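Local coordinates for protein oxidoreductase (Thermotoga maritima, PDB 1ZH8) that binds NADP and probably catalyses NADP-dependent oxidation or reduction at an alcohol or carbonyl group, as a member of the GFO/IDH/MocA family, at residues A[98-101]-A[102-106]; A[116-119]-A[120-123]; A[181-184]-A[185-188]; A[190-194]-A[195-199]; A[287-290]-A[291-294]. One frame throughout, in Å; residues are numbered along the deposited sequence. Where two conformers were deposited one is given.

Contact 1: A[98-101]-A[102-106]; sequences FIEK and ALRKG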
# COMPACT_ATOMS: atom_id res chain seq x y z
N PHE A 98 -4.63 8.19 -36.50
CA PHE A 98 -4.19 9.55 -36.85
C PHE A 98 -2.67 9.67 -36.96
O PHE A 98 -2.15 10.36 -37.84
CB PHE A 98 -4.78 10.58 -35.89
CG PHE A 98 -6.17 11.02 -36.24
CD1 PHE A 98 -7.11 10.12 -36.75
CD2 PHE A 98 -6.56 12.36 -36.05
CE1 PHE A 98 -8.41 10.54 -37.08
CE2 PHE A 98 -7.84 12.78 -36.35
CZ PHE A 98 -8.77 11.89 -36.87
N ILE A 99 -1.95 8.98 -36.08
CA ILE A 99 -0.50 8.89 -36.19
C ILE A 99 -0.13 8.26 -37.53
O ILE A 99 0.73 8.79 -38.25
CB ILE A 99 0.12 8.11 -35.00
CG1 ILE A 99 0.06 8.97 -33.72
CG2 ILE A 99 1.57 7.65 -35.32
CD1 ILE A 99 0.28 8.20 -32.41
N GLU A 100 -0.81 7.18 -37.89
CA GLU A 100 -0.53 6.50 -39.16
C GLU A 100 -0.79 7.42 -40.34
O GLU A 100 -0.02 7.41 -41.31
CB GLU A 100 -1.35 5.21 -39.32
CG GLU A 100 -0.85 4.36 -40.49
CD GLU A 100 -1.50 3.00 -40.58
OE1 GLU A 100 -2.28 2.64 -39.67
OE2 GLU A 100 -1.24 2.28 -41.57
N LYS A 101 -1.88 8.19 -40.28
CA LYS A 101 -2.18 9.12 -41.38
C LYS A 101 -1.03 10.14 -41.51
O LYS A 101 -0.56 10.40 -42.61
CB LYS A 101 -3.53 9.81 -41.18
CG LYS A 101 -4.71 9.03 -41.73
CD LYS A 101 -6.02 9.36 -41.01
CE LYS A 101 -7.13 8.36 -41.38
NZ LYS A 101 -8.30 8.39 -40.46
N ALA A 102 -0.57 10.68 -40.39
CA ALA A 102 0.50 11.67 -40.41
C ALA A 102 1.80 11.11 -41.02
O ALA A 102 2.43 11.75 -41.87
CB ALA A 102 0.74 12.22 -39.02
N LEU A 103 2.21 9.92 -40.58
CA LEU A 103 3.44 9.32 -41.07
C LEU A 103 3.34 8.98 -42.55
O LEU A 103 4.33 9.13 -43.28
CB LEU A 103 3.83 8.09 -40.26
CG LEU A 103 4.01 8.24 -38.74
CD1 LEU A 103 4.39 6.90 -38.18
CD2 LEU A 103 5.04 9.30 -38.34
N ARG A 104 2.15 8.55 -42.99
CA ARG A 104 1.92 8.28 -44.42
C ARG A 104 2.11 9.51 -45.30
O ARG A 104 2.51 9.39 -46.46
CB ARG A 104 0.54 7.69 -44.66
CG ARG A 104 0.47 6.21 -44.41
CD ARG A 104 -0.91 5.70 -44.71
NE ARG A 104 -0.92 4.25 -44.77
CZ ARG A 104 -0.61 3.53 -45.85
NH1 ARG A 104 -0.24 4.13 -46.99
NH2 ARG A 104 -0.67 2.21 -45.79
N LYS A 105 1.81 10.69 -44.74
CA LYS A 105 2.01 11.97 -45.43
C LYS A 105 3.39 12.58 -45.21
O LYS A 105 3.67 13.67 -45.71
CB LYS A 105 0.93 12.97 -45.03
CG LYS A 105 -0.08 13.28 -46.15
CD LYS A 105 -1.04 12.13 -46.43
CE LYS A 105 -1.87 12.39 -47.69
NZ LYS A 105 -1.08 12.53 -48.95
N GLY A 106 4.26 11.89 -44.47
CA GLY A 106 5.58 12.42 -44.11
C GLY A 106 5.55 13.60 -43.15
O GLY A 106 6.25 14.58 -43.35
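The carbonyl oxygen of Phe98 takes two donors: the backbone N of Ala102 at 3.0 Å and the hydroxyl of Tyr74, which reaches in from helix 74-79. The residues form the last turns of helix 95-104, the helical link of a beta-alpha-beta crossover between strands 85-88 and 108-112 of the Rossmann fold. The ladder goes on with Leu103 N on Ile99 O and Arg104 N on Glu100 O, and it loosens at Lys105 N, which meets Lys101 O at 3.2 Å with its N-H bent to 143°. Gly106 then turns to positive phi (69°) and closes a Schellman motif, its N bonded to Leu103 O. On the outer side Glu100 and Arg104 run side by side. CG of Glu100 is anti to its backbone N (chi1 -168°), and the extended chain carries OE2 to the edge of the Arg104 guanidinium, in its plane, in a long salt bridge of 3.8 Å to NE. On the inner side Ile99 CG2 lies 4.1 Å from Leu103 CD1; Ile99 also packs on Val109 and Cys111 of strand 108-112, and both residues reach helix 119-131. The ring of Phe98 stacks with that of Tyr74. Lys105 turns away to a salt bridge with Glu79, while the aliphatic part of Arg104 stays close to the helix, its CG 3.4 Å from Glu100 O.

Contact 2: A[116-119]-A[120-123]; sequences STDV and ETGK
Ser116 is extended, Thr117 turns, and Asp118 is extended again before helix 119-131. The first helical bonds run from Gly122 N to Asp118 O at 2.8 Å and from Lys123 N to Val119 O. Asp118 is the N-cap. Its CG sits between the backbone N and the carbonyl carbon (chi1 49°), which folds the carboxylate over the first turn. There OD1 accepts twice from Thr121: from the backbone N at 3.0 Å, nearly in line with the C-O bond, and from OG1 at 2.7 Å, on the syn side and 31° out of the carboxylate plane. Both donors come from the same face. The other oxygen, OD2, is met from well above the plane by Thr117 OG1 at 2.8 Å, and bonds on both oxygens fix how the carboxylate is turned. With an alanine here, Thr121 N and both threonine hydroxyls would probably lose their carboxylate acceptors, leaving the first turn uncapped and the Thr121 side chain freer to rotate. The methyl CG2 of Thr121 turns the other way and lies 3.2 Å from Ser116 OG, while Ser116 CB lies against Gly122. One turn on, the extended chain of Lys123 passes Val119, with Lys123 CE 4.1 Å from Val119 CG1. Helix 313-329 covers this side: Val119 and Lys123 pack on Leu317, Val119 also on Ala321, and Glu324 accepts from Val119 N, beside the cap.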
# COMPACT_ATOMS: atom_id res chain seq x y z
N SER A 116 -2.17 4.73 -26.44
CA SER A 116 -3.38 4.22 -27.10
C SER A 116 -4.35 3.64 -26.06
O SER A 116 -4.16 3.85 -24.87
CB SER A 116 -3.05 3.18 -28.16
OG SER A 116 -4.20 2.89 -28.93
N THR A 117 -5.37 2.92 -26.51
CA THR A 117 -6.46 2.51 -25.66
C THR A 117 -6.08 1.32 -24.80
O THR A 117 -6.70 1.06 -23.76
CB THR A 117 -7.70 2.10 -26.49
OG1 THR A 117 -7.29 1.11 -27.44
CG2 THR A 117 -8.28 3.30 -27.24
N ASP A 118 -5.07 0.58 -25.26
CA ASP A 118 -4.58 -0.64 -24.61
C ASP A 118 -3.22 -1.02 -25.22
O ASP A 118 -2.79 -0.44 -26.23
CB ASP A 118 -5.58 -1.80 -24.78
CG ASP A 118 -6.04 -1.95 -26.21
OD1 ASP A 118 -5.23 -2.40 -27.04
OD2 ASP A 118 -7.19 -1.58 -26.53
N VAL A 119 -2.58 -2.02 -24.64
CA VAL A 119 -1.23 -2.41 -25.09
C VAL A 119 -1.17 -3.03 -26.49
O VAL A 119 -0.27 -2.70 -27.25
CB VAL A 119 -0.49 -3.27 -24.04
CG1 VAL A 119 0.84 -3.75 -24.59
CG2 VAL A 119 -0.24 -2.44 -22.80
N GLU A 120 -2.10 -3.93 -26.86
CA GLU A 120 -2.08 -4.43 -28.24
C GLU A 120 -2.19 -3.33 -29.31
O GLU A 120 -1.52 -3.39 -30.34
CB GLU A 120 -3.09 -5.58 -28.48
CG GLU A 120 -4.57 -5.23 -28.43
CD GLU A 120 -5.50 -6.37 -28.87
OE1 GLU A 120 -5.01 -7.36 -29.45
OE2 GLU A 120 -6.72 -6.26 -28.65
N THR A 121 -2.98 -2.29 -29.03
CA THR A 121 -3.12 -1.19 -29.96
C THR A 121 -1.90 -0.28 -29.87
O THR A 121 -1.42 0.23 -30.90
CB THR A 121 -4.40 -0.37 -29.71
OG1 THR A 121 -5.49 -1.25 -29.49
CG2 THR A 121 -4.73 0.45 -30.91
N GLY A 122 -1.41 -0.09 -28.64
CA GLY A 122 -0.18 0.67 -28.39
C GLY A 122 1.00 0.13 -29.19
O GLY A 122 1.76 0.91 -29.78
N LYS A 123 1.14 -1.20 -29.24
CA LYS A 123 2.24 -1.84 -29.97
C LYS A 123 2.24 -1.47 -31.44
O LYS A 123 3.29 -1.46 -32.06
CB LYS A 123 2.18 -3.35 -29.89
CG LYS A 123 2.77 -3.99 -28.67
CD LYS A 123 2.31 -5.47 -28.68
CE LYS A 123 2.58 -6.16 -27.36
NZ LYS A 123 2.28 -7.63 -27.45

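Contact 3: A[181-184]-A[185-188]; sequences VHTD and WRKK. With NAP (NADP nicotinamide-adenine-dinucleotide phosphate), chain D.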
# COMPACT_ATOMS: atom_id res chain seq x y z
N VAL A 181 -14.66 15.23 -16.46
CA VAL A 181 -15.72 14.27 -16.21
C VAL A 181 -16.82 14.30 -17.29
O VAL A 181 -17.48 13.28 -17.55
CB VAL A 181 -16.28 14.50 -14.79
CG1 VAL A 181 -17.67 13.96 -14.62
CG2 VAL A 181 -15.31 13.93 -13.75
N HIS A 182 -17.01 15.44 -17.94
CA HIS A 182 -18.13 15.61 -18.86
C HIS A 182 -17.86 15.35 -20.34
O HIS A 182 -18.78 15.42 -21.16
CB HIS A 182 -18.80 16.97 -18.62
CG HIS A 182 -19.41 17.08 -17.27
ND1 HIS A 182 -20.52 16.36 -16.90
CD2 HIS A 182 -19.04 17.79 -16.18
CE1 HIS A 182 -20.83 16.64 -15.64
NE2 HIS A 182 -19.95 17.51 -15.19
N THR A 183 -16.62 15.02 -20.68
CA THR A 183 -16.25 14.71 -22.04
C THR A 183 -16.71 13.30 -22.44
O THR A 183 -16.58 12.33 -21.66
CB THR A 183 -14.73 14.82 -22.25
OG1 THR A 183 -14.07 13.99 -21.29
CG2 THR A 183 -14.29 16.26 -22.09
N ASP A 184 -17.24 13.20 -23.66
CA ASP A 184 -17.90 11.98 -24.16
C ASP A 184 -17.02 10.71 -24.11
O ASP A 184 -17.48 9.64 -23.66
CB ASP A 184 -18.50 12.21 -25.56
CG ASP A 184 -17.46 12.66 -26.62
OD1 ASP A 184 -16.23 12.62 -26.40
OD2 ASP A 184 -17.89 13.05 -27.73
N TRP A 185 -15.77 10.84 -24.52
CA TRP A 185 -14.85 9.70 -24.59
C TRP A 185 -14.32 9.25 -23.22
O TRP A 185 -13.76 8.15 -23.10
CB TRP A 185 -13.71 9.99 -25.57
CG TRP A 185 -12.80 11.13 -25.12
CD1 TRP A 185 -12.99 12.48 -25.34
CD2 TRP A 185 -11.58 11.01 -24.38
NE1 TRP A 185 -11.95 13.19 -24.77
CE2 TRP A 185 -11.07 12.32 -24.20
CE3 TRP A 185 -10.85 9.92 -23.88
CZ2 TRP A 185 -9.87 12.56 -23.51
CZ3 TRP A 185 -9.67 10.16 -23.19
CH2 TRP A 185 -9.20 11.48 -23.01
N ARG A 186 -14.47 10.09 -22.19
CA ARG A 186 -14.21 9.68 -20.80
C ARG A 186 -15.46 9.10 -20.09
O ARG A 186 -15.33 8.26 -19.21
CB ARG A 186 -13.61 10.83 -19.97
CG ARG A 186 -12.16 11.24 -20.38
CD ARG A 186 -11.59 12.30 -19.43
NE ARG A 186 -10.25 12.77 -19.78
CZ ARG A 186 -9.97 13.86 -20.50
NH1 ARG A 186 -10.94 14.65 -20.97
NH2 ARG A 186 -8.70 14.16 -20.75
N LYS A 187 -16.65 9.53 -20.48
CA LYS A 187 -17.89 9.04 -19.86
C LYS A 187 -18.17 7.59 -20.27
O LYS A 187 -18.71 6.80 -19.48
CB LYS A 187 -19.10 9.90 -20.29
CG LYS A 187 -19.14 11.32 -19.72
CD LYS A 187 -20.33 12.11 -20.29
CE LYS A 187 -21.66 11.52 -19.82
NZ LYS A 187 -22.83 12.19 -20.42
N LYS A 188 -17.83 7.29 -21.52
CA LYS A 188 -17.98 5.96 -22.09
C LYS A 188 -16.61 5.57 -22.59
O LYS A 188 -16.36 5.65 -23.79
CB LYS A 188 -18.99 5.95 -23.25
CG LYS A 188 -20.42 6.30 -22.87
CD LYS A 188 -21.48 5.51 -23.66
CE LYS A 188 -21.45 5.80 -25.16
NZ LYS A 188 -22.44 4.96 -25.90
PA NAP D . -11.50 16.92 -24.97
O1A NAP D . -11.76 18.23 -24.31
O2A NAP D . -12.71 16.12 -25.20
O5B NAP D . -10.67 17.21 -26.32
C5B NAP D . -10.81 16.36 -27.43
C4B NAP D . -10.95 17.23 -28.67
O4B NAP D . -10.87 16.43 -29.84
C3B NAP D . -12.30 17.93 -28.72
O3B NAP D . -12.04 19.18 -29.28
C2B NAP D . -13.07 17.04 -29.68
O2B NAP D . -14.27 17.44 -30.34
C1B NAP D . -11.97 16.74 -30.68
N9A NAP D . -12.33 15.60 -31.52
C8A NAP D . -13.10 14.50 -31.18
N7A NAP D . -13.16 13.68 -32.26
C5A NAP D . -12.45 14.25 -33.27
C6A NAP D . -12.18 13.87 -34.58
N6A NAP D . -12.68 12.74 -35.06
N1A NAP D . -11.40 14.65 -35.38
C2A NAP D . -10.89 15.84 -34.89
N3A NAP D . -11.16 16.23 -33.60
C4A NAP D . -11.92 15.45 -32.81
O3 NAP D . -10.51 16.07 -24.05
PN NAP D . -9.06 16.59 -23.56
O1N NAP D . -8.57 17.82 -24.26
O2N NAP D . -9.22 16.49 -22.11
O5D NAP D . -8.06 15.41 -24.00
C5D NAP D . -7.51 15.27 -25.29
C4D NAP D . -6.18 14.52 -25.19
O4D NAP D . -5.32 15.22 -24.30
C3D NAP D . -6.38 13.12 -24.59
O3D NAP D . -5.58 12.17 -25.26
C2D NAP D . -5.93 13.24 -23.16
O2D NAP D . -5.41 12.04 -22.65
C1D NAP D . -4.90 14.35 -23.25
N1N NAP D . -4.78 15.06 -21.98
C2N NAP D . -3.55 15.09 -21.38
C3N NAP D . -3.38 15.75 -20.16
C7N NAP D . -1.99 15.98 -19.60
O7N NAP D . -1.91 16.61 -18.35
N7N NAP D . -0.89 15.60 -20.28
C4N NAP D . -4.48 16.38 -19.56
C5N NAP D . -5.73 16.36 -20.19
C6N NAP D . -5.87 15.69 -21.41
P2B NAP D . -14.94 18.88 -30.60
O1X NAP D . -14.38 19.54 -31.84
O2X NAP D . -14.72 19.81 -29.43
O3X NAP D . -16.41 18.57 -30.78
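Thr183 and Arg186 meet where the loop turns into helix 184-187. OG1 of Thr183, held between the backbone N and the carbonyl carbon (chi1 55°), accepts from Arg186 NH1 at 3.2 Å, the oxygen lying close to the guanidinium plane; it also bonds to Tyr180 O. Arg186 runs extended from CG to NE and delivers its guanidinium edge-on to the cofactor, where NH1 and NH2 both grip phosphate oxygen O2N, NH2 at 2.7 Å. CG of Trp185 likewise stands between its own backbone N and carbonyl carbon (chi1 65°), which brings the indole against one face of the guanidinium, CZ2 over its centre. NE1 points its hydrogen at NADP O2A, 3.1 Å away, with a weaker bond to the bridging O3. Asp184 OD1 bends back to Trp185 N in a weak bond, and OD2 pairs with Arg53. Replacing Arg186 by a leucine would probably leave O2N without its two N-H donors, Asp198 without its partner at NE, and Trp185 CZ2 without the flat group lying over it. Backbone bonds from Lys187 N to Thr183 O and Lys188 N to Asp184 O complete the short helix. Here a segment of the GFO/IDH/MocA C-terminal domain lines the NADP site, donating to the pyrophosphate.

Contact 4: A[190-194]-A[195-199]; sequences KHVGG and FLSDG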
# COMPACT_ATOMS: atom_id res chain seq x y z
N LYS A 190 -13.17 4.04 -23.98
CA LYS A 190 -12.70 2.92 -24.79
C LYS A 190 -11.32 2.50 -24.30
O LYS A 190 -10.85 1.40 -24.60
CB LYS A 190 -12.71 3.26 -26.29
CG LYS A 190 -14.14 3.40 -26.84
CD LYS A 190 -14.20 3.81 -28.32
CE LYS A 190 -15.66 3.86 -28.78
NZ LYS A 190 -15.79 3.85 -30.26
N HIS A 191 -10.68 3.37 -23.51
CA HIS A 191 -9.38 3.06 -22.95
C HIS A 191 -9.42 2.13 -21.71
O HIS A 191 -10.34 2.19 -20.89
CB HIS A 191 -8.58 4.33 -22.70
CG HIS A 191 -9.30 5.38 -21.93
ND1 HIS A 191 -10.38 6.07 -22.43
CD2 HIS A 191 -9.06 5.91 -20.70
CE1 HIS A 191 -10.79 6.96 -21.54
NE2 HIS A 191 -10.01 6.88 -20.48
N VAL A 192 -8.42 1.27 -21.59
CA VAL A 192 -8.38 0.26 -20.53
C VAL A 192 -8.46 0.95 -19.16
O VAL A 192 -7.72 1.90 -18.86
CB VAL A 192 -7.14 -0.71 -20.68
CG1 VAL A 192 -5.82 0.03 -20.53
CG2 VAL A 192 -7.22 -1.88 -19.72
N GLY A 193 -9.42 0.51 -18.35
CA GLY A 193 -9.52 1.01 -16.98
C GLY A 193 -10.04 2.42 -16.80
O GLY A 193 -9.99 2.95 -15.69
N GLY A 194 -10.55 3.03 -17.88
CA GLY A 194 -11.13 4.37 -17.80
C GLY A 194 -10.13 5.37 -17.23
O GLY A 194 -9.04 5.53 -17.78
N PHE A 195 -10.48 6.02 -16.12
CA PHE A 195 -9.61 7.03 -15.54
C PHE A 195 -8.32 6.44 -15.03
O PHE A 195 -7.35 7.17 -14.86
CB PHE A 195 -10.30 7.79 -14.41
CG PHE A 195 -11.12 8.93 -14.88
CD1 PHE A 195 -10.53 10.15 -15.18
CD2 PHE A 195 -12.49 8.78 -15.06
CE1 PHE A 195 -11.30 11.22 -15.64
CE2 PHE A 195 -13.28 9.85 -15.52
CZ PHE A 195 -12.68 11.07 -15.82
N LEU A 196 -8.31 5.13 -14.78
CA LEU A 196 -7.09 4.49 -14.34
C LEU A 196 -5.96 4.60 -15.37
O LEU A 196 -4.80 4.84 -14.98
CB LEU A 196 -7.33 3.05 -13.91
CG LEU A 196 -8.37 2.86 -12.79
CD1 LEU A 196 -8.47 1.37 -12.42
CD2 LEU A 196 -8.06 3.73 -11.56
N SER A 197 -6.27 4.47 -16.66
CA SER A 197 -5.25 4.69 -17.68
C SER A 197 -5.02 6.17 -17.95
O SER A 197 -3.90 6.61 -18.13
CB SER A 197 -5.66 4.05 -19.00
OG SER A 197 -5.37 2.68 -19.01
N ASP A 198 -6.12 6.92 -17.99
CA ASP A 198 -6.08 8.33 -18.32
C ASP A 198 -5.07 9.08 -17.43
O ASP A 198 -4.15 9.72 -17.95
CB ASP A 198 -7.51 8.91 -18.25
CG ASP A 198 -7.56 10.40 -18.51
OD1 ASP A 198 -6.62 10.96 -19.12
OD2 ASP A 198 -8.56 11.02 -18.10
N GLY A 199 -5.21 8.95 -16.11
CA GLY A 199 -4.28 9.56 -15.19
C GLY A 199 -3.16 8.63 -14.76
O GLY A 199 -2.12 9.09 -14.32
O HOH W 1 -10.86 8.81 -18.47
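Gly194 O receives Asp198 N at 3.2 Å, almost straight (168°) and in the carbonyl plane, and more weakly Ser197 N; this carbonyl at the N-cap starts helix 195-211. Ahead of it a type II beta turn from His191 to Gly194 is closed by Gly194 N on His191 O at 3.1 Å, and Gly193 and Gly194 both have positive phi. Gly193 O takes Leu196 N at 2.9 Å from above the carbonyl plane, 47° out of it, and CB of Leu196 lies against the same oxygen. The hydroxyl of Ser197 points back to Val192 O, but the modelled distance is too short to trust and the serine has two conformers, which makes this bond doubtful in detail. A water joins His191 and Asp198. It lies in the plane of the His191 ring, 2.9 Å from NE2, and donates to Asp198 OD2; it also sits 3.5 Å above the centre of one face of the Phe195 ring. A chi1 near 180° (177°) turns the Asp198 carboxylate to Lys113 on OD1 and Arg186 on OD2. Each oxygen therefore has a salt-bridge partner, and Asp198 also touches NADP. Helix 313-329 lies along the other side, with Leu320 touching Val192 and Ser197, while Phe195 packs toward Met174 and Leu228 and Leu196 toward Met231.

Contact 5: A[287-290]-A[291-294]; sequences QENS and YQKE. With NAP (NADP nicotinamide-adenine-dinucleotide phosphate), chain D.
In Asn289 a fully staggered chi1 (179°) and a twist of the amide at chi2 hang OD1 over the first turn of the helix that follows; Tyr291 has CG opposite its carbonyl carbon (chi1 -55°), which sends the phenol toward the cofactor. OD1 of Asn289 accepts from Gln292 N at 2.7 Å, the N-H nearly straight but coming from above the amide plane, 50° out of it. The same oxygen lies near the edge of the Tyr291 ring and 3.3 Å from Tyr291 CB. This is a side-chain N-cap of helix 290-303, and the ladder proper begins with Lys293 N on Asn289 O and Glu294 N on Ser290 O at 2.8 Å. Ser290 OG lies over one face of the Tyr291 ring, offset toward the rim and 4.1 Å above it; Asn141 takes part in a hydrogen bond with this hydroxyl. At the far end Tyr291 OH donates to the carboxamide oxygen O7N of NADP, with the C7N carbon in the ring plane at the edge. This bond is modelled very short, which leaves its exact length doubtful. Leu33 and Ala37 of helix 28-39 pack against the ring. Away from the cofactor, Glu288 reaches across to Lys293, whose chain bends at chi3. The ion pair from Glu288 OE2 to Lys293 NZ is long, 4.0 Å, whereas Glu288 OE1 touches the Lys293 methylene CD at 3.4 Å.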
# COMPACT_ATOMS: atom_id res chain seq x y z
N GLN A 287 9.80 25.92 -9.83
CA GLN A 287 8.67 25.51 -10.67
C GLN A 287 8.92 25.66 -12.17
O GLN A 287 9.66 26.55 -12.59
CB GLN A 287 7.40 26.24 -10.23
CG GLN A 287 6.78 25.62 -8.97
CD GLN A 287 6.79 24.08 -8.99
OE1 GLN A 287 6.27 23.44 -9.92
NE2 GLN A 287 7.40 23.50 -7.97
N GLU A 288 8.31 24.78 -12.96
CA GLU A 288 8.45 24.80 -14.42
C GLU A 288 7.19 24.32 -15.12
O GLU A 288 6.40 23.59 -14.56
CB GLU A 288 9.60 23.92 -14.86
CG GLU A 288 10.95 24.37 -14.37
CD GLU A 288 12.06 23.81 -15.21
OE1 GLU A 288 12.14 24.18 -16.41
OE2 GLU A 288 12.84 23.00 -14.67
N ASN A 289 7.01 24.73 -16.37
CA ASN A 289 5.88 24.26 -17.14
C ASN A 289 6.35 23.01 -17.88
O ASN A 289 7.23 23.11 -18.74
CB ASN A 289 5.38 25.36 -18.10
CG ASN A 289 4.20 24.90 -18.95
OD1 ASN A 289 4.17 23.78 -19.47
ND2 ASN A 289 3.21 25.78 -19.09
N SER A 290 5.80 21.85 -17.54
CA SER A 290 6.22 20.59 -18.14
C SER A 290 5.76 20.43 -19.59
O SER A 290 6.45 19.78 -20.39
CB SER A 290 5.75 19.40 -17.30
OG SER A 290 4.34 19.41 -17.12
N TYR A 291 4.61 21.01 -19.94
CA TYR A 291 4.13 21.02 -21.32
C TYR A 291 5.08 21.82 -22.19
O TYR A 291 5.41 21.43 -23.31
CB TYR A 291 2.71 21.60 -21.40
CG TYR A 291 1.76 20.89 -20.49
CD1 TYR A 291 1.22 19.65 -20.86
CD2 TYR A 291 1.43 21.41 -19.23
CE1 TYR A 291 0.37 18.96 -20.01
CE2 TYR A 291 0.56 20.73 -18.37
CZ TYR A 291 0.04 19.51 -18.78
OH TYR A 291 -0.83 18.83 -17.97
N GLN A 292 5.54 22.95 -21.66
CA GLN A 292 6.49 23.77 -22.38
C GLN A 292 7.77 22.97 -22.56
O GLN A 292 8.36 22.96 -23.65
CB GLN A 292 6.77 25.04 -21.60
CG GLN A 292 7.64 26.02 -22.31
CD GLN A 292 7.81 27.29 -21.51
OE1 GLN A 292 6.85 27.83 -20.95
NE2 GLN A 292 9.05 27.77 -21.43
N LYS A 293 8.17 22.29 -21.50
CA LYS A 293 9.40 21.53 -21.49
C LYS A 293 9.36 20.38 -22.51
O LYS A 293 10.35 20.11 -23.19
CB LYS A 293 9.72 21.04 -20.09
CG LYS A 293 10.55 22.03 -19.31
CD LYS A 293 11.07 21.39 -18.05
CE LYS A 293 12.44 20.73 -18.26
NZ LYS A 293 12.83 19.87 -17.08
N GLU A 294 8.20 19.73 -22.63
CA GLU A 294 8.09 18.66 -23.59
C GLU A 294 8.09 19.17 -25.04
O GLU A 294 8.59 18.48 -25.93
CB GLU A 294 6.90 17.71 -23.28
CG GLU A 294 5.53 18.29 -23.49
CD GLU A 294 4.41 17.35 -23.08
OE1 GLU A 294 4.68 16.16 -22.81
OE2 GLU A 294 3.25 17.81 -23.02
PA NAP D . -11.50 16.92 -24.97
O1A NAP D . -11.76 18.23 -24.31
O2A NAP D . -12.71 16.12 -25.20
O5B NAP D . -10.67 17.21 -26.32
C5B NAP D . -10.81 16.36 -27.43
C4B NAP D . -10.95 17.23 -28.67
O4B NAP D . -10.87 16.43 -29.84
C3B NAP D . -12.30 17.93 -28.72
O3B NAP D . -12.04 19.18 -29.28
C2B NAP D . -13.07 17.04 -29.68
O2B NAP D . -14.27 17.44 -30.34
C1B NAP D . -11.97 16.74 -30.68
N9A NAP D . -12.33 15.60 -31.52
C8A NAP D . -13.10 14.50 -31.18
N7A NAP D . -13.16 13.68 -32.26
C5A NAP D . -12.45 14.25 -33.27
C6A NAP D . -12.18 13.87 -34.58
N6A NAP D . -12.68 12.74 -35.06
N1A NAP D . -11.40 14.65 -35.38
C2A NAP D . -10.89 15.84 -34.89
N3A NAP D . -11.16 16.23 -33.60
C4A NAP D . -11.92 15.45 -32.81
O3 NAP D . -10.51 16.07 -24.05
PN NAP D . -9.06 16.59 -23.56
O1N NAP D . -8.57 17.82 -24.26
O2N NAP D . -9.22 16.49 -22.11
O5D NAP D . -8.06 15.41 -24.00
C5D NAP D . -7.51 15.27 -25.29
C4D NAP D . -6.18 14.52 -25.19
O4D NAP D . -5.32 15.22 -24.30
C3D NAP D . -6.38 13.12 -24.59
O3D NAP D . -5.58 12.17 -25.26
C2D NAP D . -5.93 13.24 -23.16
O2D NAP D . -5.41 12.04 -22.65
C1D NAP D . -4.90 14.35 -23.25
N1N NAP D . -4.78 15.06 -21.98
C2N NAP D . -3.55 15.09 -21.38
C3N NAP D . -3.38 15.75 -20.16
C7N NAP D . -1.99 15.98 -19.60
O7N NAP D . -1.91 16.61 -18.35
N7N NAP D . -0.89 15.60 -20.28
C4N NAP D . -4.48 16.38 -19.56
C5N NAP D . -5.73 16.36 -20.19
C6N NAP D . -5.87 15.69 -21.41
P2B NAP D . -14.94 18.88 -30.60
O1X NAP D . -14.38 19.54 -31.84
O2X NAP D . -14.72 19.81 -29.43
O3X NAP D . -16.41 18.57 -30.78

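In the fold
From the N terminus the five contacts follow in series; each is a local turn or helix end, and none nests in or crosses another. Contact 1 ends a crossover helix of the Rossmann domain, and contact 2 opens the next, helix 119-131. Residues 181-188 and 190-199 then form two successive helix starts in the C-terminal domain, with centres about 11 Å apart. Contact 4 touches contacts 2 and 3: the first through Thr117 O and Val192 N, probably hydrogen-bonded, the second through the Arg186-Asp198 salt bridge and packing of Arg186 on Phe195. Contact 5 opens helix 290-303 after strand 281-284, an edge strand of the mixed sheet. Contacts 3 and 5 both hold NADP, at pyrophosphate and nicotinamide respectively.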